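Local coordinates for protein 1d10 (Caenorhabditis elegans, PDB 1T9F) that is of unknown function but folds as a beta-trefoil built of MIR repeats, resembling proteins of the SDF2 family, at residues S146-G151 with Q157-G162; Q98-S103 with T139-S144; V29-G34 with T92-K97. One frame throughout, in Å; residues are numbered along the deposited sequence.

In this beta-trefoil three hairpins, 23-27/38-43, 85-89/100-105 and 142-146/158-163, pack together at one end of a six-stranded antiparallel barrel. Along the chain contact 3 closes first, then contact 2, then contact 1, and residues 92-97 of contact 3 run directly into residues 98-103 of contact 2. Contact 3 joins the loops of the first two hairpins, contact 2 the strands of the second and third, and contact 1 lies within the third. Their centres are about 10 Å (1 and 3) and about 12 Å (1 and 2, 2 and 3) apart, and all three touch one another, so residues distant in sequence and from different MIR repeats form one continuous packed region.

Contact 1: residues S146-G151 with Q157-G162; sequences SGQQFG and QREVVG
The carbonyl oxygen of Glu159 is gripped twice, by the backbone N of Ser146 at 3.1 Å and by a water that donates to it. This is the far end of the third hairpin of the beta-trefoil, where strand 142-146 turns a corner at Gly147 before short strand 148-149 continues antiparallel to strand 158-163. The same water accepts from Gly147 N and donates to Gln148 O, so it links the corner to strand 158-163. Gln148 O also receives a bond from Glu159 N at 2.8 Å. Gln149 and Arg158 then form a non-hydrogen-bonded pair, followed by the bond from Phe150 N to Gln157 O at 2.8 Å.

Ser146 closes the corner as an ST turn, its OG accepting from Gln148 N at 3.1 Å. That hydroxyl also faces Glu159 OE1, at a modelled separation too short to be trusted in detail. The Glu159 chain is extended, with CG anti to the backbone N (chi1 175°), which carries the carboxylate past Ser146 to the loop of the second hairpin; there Ser96 OG bonds OE1 and Leu95 N bonds OE2. Arg158 NE turns instead to a salt bridge with Asp20. Nearer the hairpin tip the Phe150 ring crosses the Glu159 side chain at about a right angle, with CE2 lying 3.7 Å from Glu159 CA.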
loop_
_atom_site.group_PDB
_atom_site.type_symbol
_atom_site.label_atom_id
_atom_site.label_comp_id
_atom_site.label_asym_id
_atom_site.label_seq_id
_atom_site.Cartn_x
_atom_site.Cartn_y
_atom_site.Cartn_z
ATOM N N SER A 146 6.005 5.520 9.286
ATOM C CA SER A 146 6.356 5.591 10.702
ATOM C C SER A 146 7.046 6.905 11.025
ATOM O O SER A 146 7.055 7.343 12.173
ATOM C CB SER A 146 7.296 4.447 11.071
ATOM O OG SER A 146 8.562 4.652 10.475
ATOM N N GLY A 147 7.627 7.528 10.004
ATOM C CA GLY A 147 8.330 8.782 10.203
ATOM C C GLY A 147 9.822 8.515 10.258
ATOM O O GLY A 147 10.636 9.435 10.315
ATOM N N GLN A 148 10.178 7.236 10.247
ATOM C CA GLN A 148 11.573 6.831 10.274
ATOM C C GLN A 148 12.069 6.640 8.851
ATOM O O GLN A 148 11.279 6.409 7.936
ATOM C CB GLN A 148 11.730 5.520 11.045
ATOM C CG GLN A 148 11.512 5.658 12.537
ATOM C CD GLN A 148 12.487 6.637 13.156
ATOM O OE1 GLN A 148 13.702 6.454 13.075
ATOM N NE2 GLN A 148 11.960 7.688 13.770
ATOM N N GLN A 149 13.380 6.742 8.673
ATOM C CA GLN A 149 13.999 6.564 7.366
ATOM C C GLN A 149 15.079 5.494 7.477
ATOM O O GLN A 149 15.697 5.333 8.532
ATOM C CB GLN A 149 14.626 7.872 6.886
ATOM C CG GLN A 149 13.634 8.936 6.464
ATOM C CD GLN A 149 14.322 10.163 5.882
ATOM O OE1 GLN A 149 15.293 10.045 5.133
ATOM N NE2 GLN A 149 13.813 11.345 6.215
ATOM N N PHE A 150 15.305 4.767 6.389
ATOM C CA PHE A 150 16.317 3.725 6.374
ATOM C C PHE A 150 17.671 4.284 5.978
ATOM O O PHE A 150 17.773 5.396 5.452
ATOM C CB PHE A 150 15.961 2.637 5.370
ATOM C CG PHE A 150 14.789 1.800 5.765
ATOM C CD1 PHE A 150 14.898 0.876 6.795
ATOM C CD2 PHE A 150 13.576 1.924 5.096
ATOM C CE1 PHE A 150 13.818 0.082 7.158
ATOM C CE2 PHE A 150 12.484 1.133 5.451
ATOM C CZ PHE A 150 12.608 0.210 6.486
ATOM N N GLY A 151 18.704 3.486 6.238
ATOM C CA GLY A 151 20.057 3.848 5.869
ATOM C C GLY A 151 20.362 2.932 4.702
ATOM O O GLY A 151 19.436 2.358 4.123
ATOM N N GLN A 157 15.058 6.168 2.232
ATOM C CA GLN A 157 13.711 5.657 1.994
ATOM C C GLN A 157 12.946 5.596 3.314
ATOM O O GLN A 157 13.502 5.223 4.350
ATOM C CB GLN A 157 13.788 4.284 1.324
ATOM C CG GLN A 157 14.405 4.353 -0.073
ATOM C CD GLN A 157 14.371 3.038 -0.818
ATOM O OE1 GLN A 157 13.440 2.253 -0.670
ATOM N NE2 GLN A 157 15.380 2.804 -1.652
ATOM N N ARG A 158 11.674 5.982 3.282
ATOM C CA ARG A 158 10.861 5.998 4.497
ATOM C C ARG A 158 10.286 4.644 4.903
ATOM O O ARG A 158 9.885 3.846 4.053
ATOM C CB ARG A 158 9.720 7.010 4.357
ATOM C CG ARG A 158 10.167 8.467 4.240
ATOM C CD ARG A 158 10.683 8.791 2.850
ATOM N NE ARG A 158 10.659 10.225 2.569
ATOM C CZ ARG A 158 11.593 11.090 2.951
ATOM N NH1 ARG A 158 12.648 10.677 3.637
ATOM N NH2 ARG A 158 11.470 12.379 2.644
ATOM N N GLU A 159 10.254 4.395 6.212
ATOM C CA GLU A 159 9.712 3.145 6.731
ATOM C C GLU A 159 8.189 3.177 6.643
ATOM O O GLU A 159 7.555 4.163 7.025
ATOM C CB GLU A 159 10.129 2.928 8.196
ATOM C CG GLU A 159 9.484 1.698 8.839
ATOM C CD GLU A 159 9.719 1.609 10.347
ATOM O OE1 GLU A 159 9.716 2.665 11.015
ATOM O OE2 GLU A 159 9.887 0.482 10.862
ATOM N N VAL A 160 7.622 2.099 6.114
ATOM C CA VAL A 160 6.181 1.942 5.975
ATOM C C VAL A 160 5.768 0.876 6.996
ATOM O O VAL A 160 6.371 -0.206 7.060
ATOM C CB VAL A 160 5.806 1.460 4.558
ATOM C CG1 VAL A 160 4.315 1.141 4.496
ATOM C CG2 VAL A 160 6.159 2.525 3.522
ATOM N N VAL A 161 4.753 1.171 7.795
ATOM C CA VAL A 161 4.315 0.225 8.813
ATOM C C VAL A 161 2.807 0.241 9.027
ATOM O O VAL A 161 2.077 0.995 8.383
ATOM C CB VAL A 161 4.964 0.522 10.181
ATOM C CG1 VAL A 161 6.480 0.576 10.054
ATOM C CG2 VAL A 161 4.422 1.830 10.732
ATOM N N GLY A 162 2.363 -0.596 9.961
ATOM C CA GLY A 162 0.953 -0.685 10.286
ATOM C C GLY A 162 0.749 -0.100 11.670
ATOM O O GLY A 162 1.304 -0.598 12.646
HETATM O O HOH W 1 8.626 6.681 7.595
#

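Contact 2: residues Q98-S103 with T139-S144; sequences QHQEVS and TGSYLS
Gln100 and Thr139 approach from opposite directions, and Gln100 NE2 points at the Thr139 hydroxyl. The pair joins strand 100-105 of the second beta-trefoil hairpin to the turn that leads from barrel strand 131-136 into strand 142-146 of the third. Strands 100-105 and 142-146 both border strand 158-163 but do not pair with each other; Gln100 CA and Ser141 CA stand 7.6 Å apart, and side chains make the contact. Gln100 leaves its backbone with CG beside the carbonyl carbon and opposite the N (chi1 -176°), and its extended chain spans this gap. Its NE2 gives Thr139 OG1 a 2.9 Å bond that is almost straight, 177° at the hydrogen, and the oxygen lies in the amide plane.

Ser141 comes differently, with its hydroxyl well off that plane, over one side of the amide, from where OG donates a weak 3.1 Å bond to Gln100 OE1. Further partners limit the rotation of both groups: Ser88 OG is hydrogen-bonded to Gln100 NE2, and His136 ND1 to Thr139 OG1.

Deeper in the fold, Val102 and Leu143 cross at about a right angle among Leu86, Leu134 and Val160, and meet branch to branch, Val102 CG1 lying 3.9 Å from Leu143 CD1.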
loop_
_atom_site.group_PDB
_atom_site.type_symbol
_atom_site.label_atom_id
_atom_site.label_comp_id
_atom_site.label_asym_id
_atom_site.label_seq_id
_atom_site.Cartn_x
_atom_site.Cartn_y
_atom_site.Cartn_z
ATOM N N GLN A 98 7.235 -0.437 18.054
ATOM C CA GLN A 98 5.850 -0.281 18.482
ATOM C C GLN A 98 4.841 -0.506 17.367
ATOM O O GLN A 98 3.633 -0.576 17.617
ATOM C CB GLN A 98 5.617 1.112 19.071
ATOM C CG GLN A 98 6.849 2.003 19.186
ATOM C CD GLN A 98 7.368 2.497 17.847
ATOM O OE1 GLN A 98 8.042 1.767 17.120
ATOM N NE2 GLN A 98 7.050 3.744 17.513
ATOM N N HIS A 99 5.328 -0.613 16.136
ATOM C CA HIS A 99 4.431 -0.802 15.015
ATOM C C HIS A 99 4.520 -2.157 14.339
ATOM O O HIS A 99 5.471 -2.920 14.533
ATOM C CB HIS A 99 4.624 0.320 13.992
ATOM C CG HIS A 99 4.202 1.664 14.499
ATOM N ND1 HIS A 99 3.022 1.860 15.184
ATOM C CD2 HIS A 99 4.791 2.879 14.410
ATOM C CE1 HIS A 99 2.899 3.138 15.494
ATOM N NE2 HIS A 99 3.960 3.779 15.035
ATOM N N GLN A 100 3.498 -2.434 13.541
ATOM C CA GLN A 100 3.358 -3.679 12.811
ATOM C C GLN A 100 4.081 -3.595 11.468
ATOM O O GLN A 100 4.102 -2.544 10.825
ATOM C CB GLN A 100 1.869 -3.940 12.617
ATOM C CG GLN A 100 1.486 -5.244 11.964
ATOM C CD GLN A 100 -0.017 -5.430 11.975
ATOM O OE1 GLN A 100 -0.616 -5.653 13.031
ATOM N NE2 GLN A 100 -0.640 -5.316 10.808
ATOM N N GLU A 101 4.674 -4.712 11.059
ATOM C CA GLU A 101 5.417 -4.796 9.806
ATOM C C GLU A 101 4.498 -4.817 8.591
ATOM O O GLU A 101 3.403 -5.381 8.630
ATOM C CB GLU A 101 6.271 -6.070 9.787
ATOM C CG GLU A 101 7.254 -6.175 8.627
ATOM C CD GLU A 101 7.744 -7.604 8.396
ATOM O OE1 GLU A 101 7.048 -8.373 7.695
ATOM O OE2 GLU A 101 8.819 -7.964 8.920
ATOM N N VAL A 102 4.956 -4.189 7.513
ATOM C CA VAL A 102 4.218 -4.170 6.260
ATOM C C VAL A 102 5.212 -4.699 5.233
ATOM O O VAL A 102 6.318 -4.193 5.120
ATOM C CB VAL A 102 3.752 -2.749 5.890
ATOM C CG1 VAL A 102 3.209 -2.735 4.468
ATOM C CG2 VAL A 102 2.660 -2.301 6.858
ATOM N N SER A 103 4.820 -5.721 4.488
ATOM C CA SER A 103 5.727 -6.323 3.519
ATOM C C SER A 103 5.083 -6.539 2.164
ATOM O O SER A 103 3.902 -6.250 1.972
ATOM C CB SER A 103 6.213 -7.667 4.068
ATOM O OG SER A 103 5.104 -8.531 4.299
ATOM N N THR A 139 -5.838 -7.349 10.483
ATOM C CA THR A 139 -5.360 -6.791 11.748
ATOM C C THR A 139 -5.973 -5.443 12.121
ATOM O O THR A 139 -5.993 -5.071 13.291
ATOM C CB THR A 139 -3.836 -6.609 11.736
ATOM O OG1 THR A 139 -3.482 -5.697 10.692
ATOM C CG2 THR A 139 -3.139 -7.935 11.515
ATOM N N GLY A 140 -6.459 -4.704 11.130
ATOM C CA GLY A 140 -7.052 -3.405 11.404
ATOM C C GLY A 140 -6.057 -2.255 11.409
ATOM O O GLY A 140 -6.438 -1.095 11.589
ATOM N N SER A 141 -4.780 -2.567 11.208
ATOM C CA SER A 141 -3.740 -1.544 11.204
ATOM C C SER A 141 -3.807 -0.699 9.947
ATOM O O SER A 141 -4.112 -1.199 8.862
ATOM C CB SER A 141 -2.356 -2.188 11.304
ATOM O OG SER A 141 -2.294 -3.075 12.406
ATOM N N TYR A 142 -3.519 0.589 10.105
ATOM C CA TYR A 142 -3.536 1.521 8.997
ATOM C C TYR A 142 -2.164 1.556 8.330
ATOM O O TYR A 142 -1.131 1.510 9.005
ATOM C CB TYR A 142 -3.887 2.915 9.502
ATOM C CG TYR A 142 -5.297 3.042 10.030
ATOM C CD1 TYR A 142 -6.366 3.265 9.167
ATOM C CD2 TYR A 142 -5.564 2.941 11.399
ATOM C CE1 TYR A 142 -7.668 3.388 9.647
ATOM C CE2 TYR A 142 -6.867 3.061 11.892
ATOM C CZ TYR A 142 -7.913 3.284 11.009
ATOM O OH TYR A 142 -9.209 3.395 11.480
ATOM N N LEU A 143 -2.153 1.618 7.005
ATOM C CA LEU A 143 -0.891 1.690 6.273
ATOM C C LEU A 143 -0.381 3.093 6.583
ATOM O O LEU A 143 -1.076 4.069 6.307
ATOM C CB LEU A 143 -1.147 1.540 4.769
ATOM C CG LEU A 143 0.074 1.639 3.850
ATOM C CD1 LEU A 143 0.976 0.440 4.074
ATOM C CD2 LEU A 143 -0.393 1.698 2.403
ATOM N N SER A 144 0.812 3.202 7.161
ATOM C CA SER A 144 1.332 4.522 7.519
ATOM C C SER A 144 2.843 4.632 7.467
ATOM O O SER A 144 3.555 3.638 7.611
ATOM C CB SER A 144 0.902 4.893 8.946
ATOM O OG SER A 144 -0.479 4.678 9.169
#

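Contact 3: residues V29-G34 with T92-K97; sequences VKYGSG and TAPLSK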
loop_
_atom_site.group_PDB
_atom_site.type_symbol
_atom_site.label_atom_id
_atom_site.label_comp_id
_atom_site.label_asym_id
_atom_site.label_seq_id
_atom_site.Cartn_x
_atom_site.Cartn_y
_atom_site.Cartn_z
ATOM N N VAL A 29 14.671 -6.184 -1.958
ATOM C CA VAL A 29 15.408 -6.039 -0.709
ATOM C C VAL A 29 14.508 -6.584 0.387
ATOM O O VAL A 29 13.414 -6.067 0.605
ATOM C CB VAL A 29 15.729 -4.557 -0.406
ATOM C CG1 VAL A 29 16.401 -4.432 0.953
ATOM C CG2 VAL A 29 16.629 -3.981 -1.498
ATOM N N LYS A 30 14.966 -7.629 1.072
ATOM C CA LYS A 30 14.179 -8.249 2.130
ATOM C C LYS A 30 14.499 -7.724 3.521
ATOM O O LYS A 30 15.585 -7.200 3.764
ATOM C CB LYS A 30 14.369 -9.770 2.103
ATOM C CG LYS A 30 13.978 -10.407 0.773
ATOM C CD LYS A 30 13.735 -11.903 0.894
ATOM C CE LYS A 30 13.194 -12.470 -0.414
ATOM N NZ LYS A 30 12.788 -13.905 -0.301
ATOM N N TYR A 31 13.536 -7.860 4.430
ATOM C CA TYR A 31 13.711 -7.423 5.807
ATOM C C TYR A 31 14.676 -8.368 6.500
ATOM O O TYR A 31 14.825 -9.524 6.107
ATOM C CB TYR A 31 12.387 -7.456 6.575
ATOM C CG TYR A 31 11.402 -6.356 6.240
ATOM C CD1 TYR A 31 11.747 -5.011 6.388
ATOM C CD2 TYR A 31 10.106 -6.663 5.822
ATOM C CE1 TYR A 31 10.821 -3.996 6.131
ATOM C CE2 TYR A 31 9.175 -5.660 5.562
ATOM C CZ TYR A 31 9.537 -4.330 5.718
ATOM O OH TYR A 31 8.615 -3.337 5.472
ATOM N N GLY A 32 15.325 -7.863 7.539
ATOM C CA GLY A 32 16.254 -8.664 8.304
ATOM C C GLY A 32 15.850 -8.497 9.750
ATOM O O GLY A 32 16.669 -8.134 10.594
ATOM N N SER A 33 14.575 -8.751 10.033
ATOM C CA SER A 33 14.058 -8.608 11.386
ATOM C C SER A 33 12.763 -9.382 11.651
ATOM O O SER A 33 12.784 -10.427 12.300
ATOM C CB SER A 33 13.847 -7.124 11.700
ATOM O OG SER A 33 13.060 -6.493 10.698
ATOM N N GLY A 34 11.643 -8.869 11.152
ATOM C CA GLY A 34 10.361 -9.518 11.379
ATOM C C GLY A 34 10.137 -10.852 10.690
ATOM O O GLY A 34 10.593 -11.895 11.159
ATOM N N THR A 92 6.706 -7.434 14.097
ATOM C CA THR A 92 7.054 -6.073 14.483
ATOM C C THR A 92 7.784 -5.355 13.349
ATOM O O THR A 92 8.586 -5.962 12.636
ATOM C CB THR A 92 7.936 -6.082 15.748
ATOM O OG1 THR A 92 7.964 -4.771 16.325
ATOM C CG2 THR A 92 9.355 -6.509 15.404
ATOM N N ALA A 93 7.493 -4.066 13.180
ATOM C CA ALA A 93 8.126 -3.260 12.136
ATOM C C ALA A 93 9.643 -3.348 12.274
ATOM O O ALA A 93 10.158 -3.625 13.358
ATOM C CB ALA A 93 7.671 -1.803 12.246
ATOM N N PRO A 94 10.380 -3.112 11.174
ATOM C CA PRO A 94 11.847 -3.173 11.190
ATOM C C PRO A 94 12.567 -2.122 12.040
ATOM O O PRO A 94 13.515 -2.451 12.745
ATOM C CB PRO A 94 12.209 -3.070 9.712
ATOM C CG PRO A 94 11.110 -2.224 9.160
ATOM C CD PRO A 94 9.887 -2.819 9.818
ATOM N N LEU A 95 12.131 -0.868 11.973
ATOM C CA LEU A 95 12.778 0.193 12.746
ATOM C C LEU A 95 11.884 0.746 13.845
ATOM O O LEU A 95 12.366 1.384 14.782
ATOM C CB LEU A 95 13.212 1.342 11.828
ATOM C CG LEU A 95 14.172 1.015 10.681
ATOM C CD1 LEU A 95 14.425 2.271 9.865
ATOM C CD2 LEU A 95 15.477 0.458 11.231
ATOM N N SER A 96 10.583 0.512 13.730
ATOM C CA SER A 96 9.643 0.989 14.738
ATOM C C SER A 96 9.026 -0.191 15.474
ATOM O O SER A 96 8.011 -0.746 15.055
ATOM C CB SER A 96 8.554 1.840 14.089
ATOM O OG SER A 96 9.109 3.022 13.546
ATOM N N LYS A 97 9.660 -0.563 16.581
ATOM C CA LYS A 97 9.225 -1.684 17.406
ATOM C C LYS A 97 7.756 -1.639 17.823
ATOM O O LYS A 97 7.106 -2.682 17.940
ATOM C CB LYS A 97 10.099 -1.759 18.659
ATOM C CG LYS A 97 11.568 -2.052 18.390
ATOM C CD LYS A 97 11.783 -3.494 17.953
ATOM C CE LYS A 97 13.266 -3.857 17.951
ATOM N NZ LYS A 97 13.500 -5.323 17.753
HETATM O O HOH W 2 10.104 -6.360 10.251
#
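Tyr31 meets Pro94 obliquely with ring atoms CD1 and CE1, joining the loop of the first beta-trefoil hairpin, between strands 23-27 and 38-43, to that of the second, between strands 85-89 and 100-105. The bond to CB points toward the 92-97 loop, and CG then lies anti to the carbonyl carbon and beside the backbone N (chi1 -74°). This carries the ring inward past Pro94 to the strands behind it. The first ring atom to meet the proline is CD1, 3.9 Å from Pro94 CB. One atom further on, CE1 makes the closest approach, 3.5 Å from Pro94 CG, and it also lies 4.0 Å from Pro94 CD. The side of the pyrrolidine ring formed by CB, CG and CD thus follows the tyrosine from CD1 to CE1 in an apolar contact. At the tip the hydroxyl leaves the loops altogether and forms a hydrogen bond with Val102 O, on strand 100-105, and a weak one with Val40 N of the first hairpin. Glu101 and Ser103 pack against the Tyr31 side chain as well, so this buried residue is held at its tip and along its length.

Pro94 is in turn packed against Glu159 and Phe150 of the third hairpin, which makes it a meeting point of all three. Nearer the surface Ser33 approaches the same proline, its OG 3.6 Å from Pro94 CA. No direct hydrogen bond joins the two loops here, but a water does the linking. Sitting over one face of the Tyr31 ring, toward its rim, it accepts from Ser33 OG at 3.0 Å and donates to Thr92 O at 2.9 Å.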